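Local coordinates for metallo-beta-lactamase superfamily protein (Thermus thermophilus, PDB 2ZWR), which binds two zinc ions in a metallo-beta-lactamase fold and is probably a hydrolase, at residues L48-T53 and L72-H77. Residues are numbered along the deposited sequence; the frame is centred on the assembly and turned at random.
Sequences LAILLT and LPVYLH
Ile-50 O is gripped from the neighbouring strand by Tyr-75 N, 2.8 Å away, and by a weaker contact from the CA-H of Val-74. From the same residue, and toward the same strand, Ile-50 N donates to Pro-73 O at 2.8 Å in an almost perfectly straight bond (178°). Ile-50 thus bonds to the residues just before and just after Val-74, its bridge partner, the signature of parallel pairing. Leu-52 N continues the pattern to Tyr-75 O at 2.9 Å, but more bent (145°). Beyond it the two chains diverge, and a water takes over, donating to Leu-52 O and accepting from His-77 N.

The two faces differ. On one, Leu-51 and Tyr-75 run side by side; CD1 of Leu-51 comes obliquely to ring carbon CD2 at 3.8 Å, while Ala-49 CB meets the ring edge at CE2. The ring's hydroxyl is tied to Arg-106. On the other, Leu-72 crosses Ile-50 at about a right angle, with its CD1 against CG1 of Ile-50. Val-74 places CG1 anti to its backbone N (chi1 179°), where it meets Leu-52 CD1 at 3.6 Å; Leu-76 CD1 adds a contact to Leu-52 CB. Helix 63-70 packs on Leu-72 and Val-74, completing a beta-alpha-beta unit.

This buried pairing lies next to the metal centre: His-54 and His-59, both zinc ligands, follow shortly after segment 48-53 in the chain. Backbone bonds that are nearly straight at Ile-50 and bent at Leu-52, set within apolar packing, with water bridging where the chains part, probably give the start of this metal-binding loop a firm footing.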
loop_
_atom_site.group_PDB
_atom_site.type_symbol
_atom_site.label_atom_id
_atom_site.label_comp_id
_atom_site.label_asym_id
_atom_site.label_seq_id
_atom_site.Cartn_x
_atom_site.Cartn_y
_atom_site.Cartn_z
ATOM N N LEU A 48 13.593 -3.565 6.166
ATOM C CA LEU A 48 14.159 -4.847 5.762
ATOM C C LEU A 48 13.532 -5.354 4.467
ATOM O O LEU A 48 14.021 -6.300 3.855
ATOM C CB LEU A 48 13.957 -5.888 6.873
ATOM C CG LEU A 48 14.651 -5.592 8.206
ATOM C CD1 LEU A 48 14.447 -6.732 9.185
ATOM C CD2 LEU A 48 16.138 -5.288 7.999
ATOM N N ALA A 49 12.443 -4.718 4.062
ATOM C CA ALA A 49 11.682 -5.143 2.905
ATOM C C ALA A 49 10.735 -4.033 2.482
ATOM O O ALA A 49 10.395 -3.156 3.271
ATOM C CB ALA A 49 10.886 -6.432 3.239
ATOM N N ILE A 50 10.314 -4.090 1.224
ATOM C CA ILE A 50 9.254 -3.250 0.694
ATOM C C ILE A 50 8.005 -4.129 0.547
ATOM O O ILE A 50 8.074 -5.209 -0.035
ATOM C CB ILE A 50 9.671 -2.596 -0.668
ATOM C CG1 ILE A 50 10.741 -1.511 -0.426
ATOM C CG2 ILE A 50 8.437 -2.032 -1.414
ATOM C CD1 ILE A 50 11.385 -0.892 -1.681
ATOM N N LEU A 51 6.883 -3.682 1.124
ATOM C CA LEU A 51 5.593 -4.380 1.020
ATOM C C LEU A 51 4.650 -3.502 0.193
ATOM O O LEU A 51 4.510 -2.311 0.473
ATOM C CB LEU A 51 4.997 -4.641 2.415
ATOM C CG LEU A 51 5.333 -5.948 3.172
ATOM C CD1 LEU A 51 6.819 -6.307 3.180
ATOM C CD2 LEU A 51 4.779 -5.928 4.603
ATOM N N LEU A 52 4.028 -4.091 -0.829
ATOM C CA LEU A 52 3.133 -3.338 -1.721
ATOM C C LEU A 52 1.671 -3.773 -1.629
ATOM O O LEU A 52 1.351 -4.933 -1.892
ATOM C CB LEU A 52 3.622 -3.398 -3.181
ATOM C CG LEU A 52 5.051 -2.914 -3.486
ATOM C CD1 LEU A 52 5.393 -3.194 -4.953
ATOM C CD2 LEU A 52 5.251 -1.428 -3.148
ATOM N N THR A 53 0.799 -2.827 -1.257
ATOM C CA THR A 53 -0.649 -3.055 -1.258
ATOM C C THR A 53 -1.102 -3.320 -2.673
ATOM O O THR A 53 -1.935 -4.191 -2.906
ATOM C CB THR A 53 -1.474 -1.864 -0.679
ATOM O OG1 THR A 53 -1.321 -0.708 -1.523
ATOM C CG2 THR A 53 -1.084 -1.553 0.779
ATOM N N LEU A 72 16.612 -4.269 -1.115
ATOM C CA LEU A 72 15.356 -4.604 -0.430
ATOM C C LEU A 72 14.547 -5.594 -1.251
ATOM O O LEU A 72 14.336 -5.375 -2.452
ATOM C CB LEU A 72 14.509 -3.352 -0.150
ATOM C CG LEU A 72 15.052 -2.282 0.801
ATOM C CD1 LEU A 72 14.253 -0.976 0.715
ATOM C CD2 LEU A 72 15.086 -2.780 2.226
ATOM N N PRO A 73 14.127 -6.707 -0.622
ATOM C CA PRO A 73 13.114 -7.531 -1.273
ATOM C C PRO A 73 11.797 -6.764 -1.379
ATOM O O PRO A 73 11.466 -5.965 -0.492
ATOM C CB PRO A 73 12.971 -8.745 -0.343
ATOM C CG PRO A 73 13.527 -8.346 0.949
ATOM C CD PRO A 73 14.559 -7.266 0.672
ATOM N N VAL A 74 11.082 -6.997 -2.484
ATOM C CA VAL A 74 9.812 -6.352 -2.765
ATOM C C VAL A 74 8.726 -7.406 -2.795
ATOM O O VAL A 74 8.796 -8.344 -3.579
ATOM C CB VAL A 74 9.834 -5.591 -4.119
ATOM C CG1 VAL A 74 8.480 -4.953 -4.396
ATOM C CG2 VAL A 74 10.922 -4.528 -4.119
ATOM N N TYR A 75 7.725 -7.242 -1.928
ATOM C CA TYR A 75 6.607 -8.161 -1.831
ATOM C C TYR A 75 5.390 -7.589 -2.557
ATOM O O TYR A 75 4.954 -6.462 -2.270
ATOM C CB TYR A 75 6.274 -8.437 -0.356
ATOM C CG TYR A 75 7.287 -9.320 0.330
ATOM C CD1 TYR A 75 7.075 -10.691 0.439
ATOM C CD2 TYR A 75 8.477 -8.786 0.843
ATOM C CE1 TYR A 75 8.017 -11.519 1.065
ATOM C CE2 TYR A 75 9.429 -9.594 1.449
ATOM C CZ TYR A 75 9.190 -10.960 1.561
ATOM O OH TYR A 75 10.119 -11.762 2.171
ATOM N N LEU A 76 4.853 -8.375 -3.488
ATOM C CA LEU A 76 3.683 -7.977 -4.262
ATOM C C LEU A 76 2.848 -9.191 -4.601
ATOM O O LEU A 76 3.399 -10.247 -4.916
ATOM C CB LEU A 76 4.120 -7.302 -5.570
ATOM C CG LEU A 76 3.055 -6.839 -6.562
ATOM C CD1 LEU A 76 2.402 -5.530 -6.110
ATOM C CD2 LEU A 76 3.688 -6.699 -7.936
ATOM N N HIS A 77 1.524 -9.041 -4.537
ATOM C CA HIS A 77 0.620 -10.078 -5.037
ATOM C C HIS A 77 0.842 -10.261 -6.550
ATOM O O HIS A 77 0.825 -9.283 -7.313
ATOM C CB HIS A 77 -0.834 -9.707 -4.743
ATOM C CG HIS A 77 -1.786 -10.857 -4.835
ATOM N ND1 HIS A 77 -2.245 -11.348 -6.039
ATOM C CD2 HIS A 77 -2.365 -11.615 -3.874
ATOM C CE1 HIS A 77 -3.060 -12.363 -5.816
ATOM N NE2 HIS A 77 -3.157 -12.541 -4.509
HETATM O O HOH W 1 0.022 -6.616 -3.725
#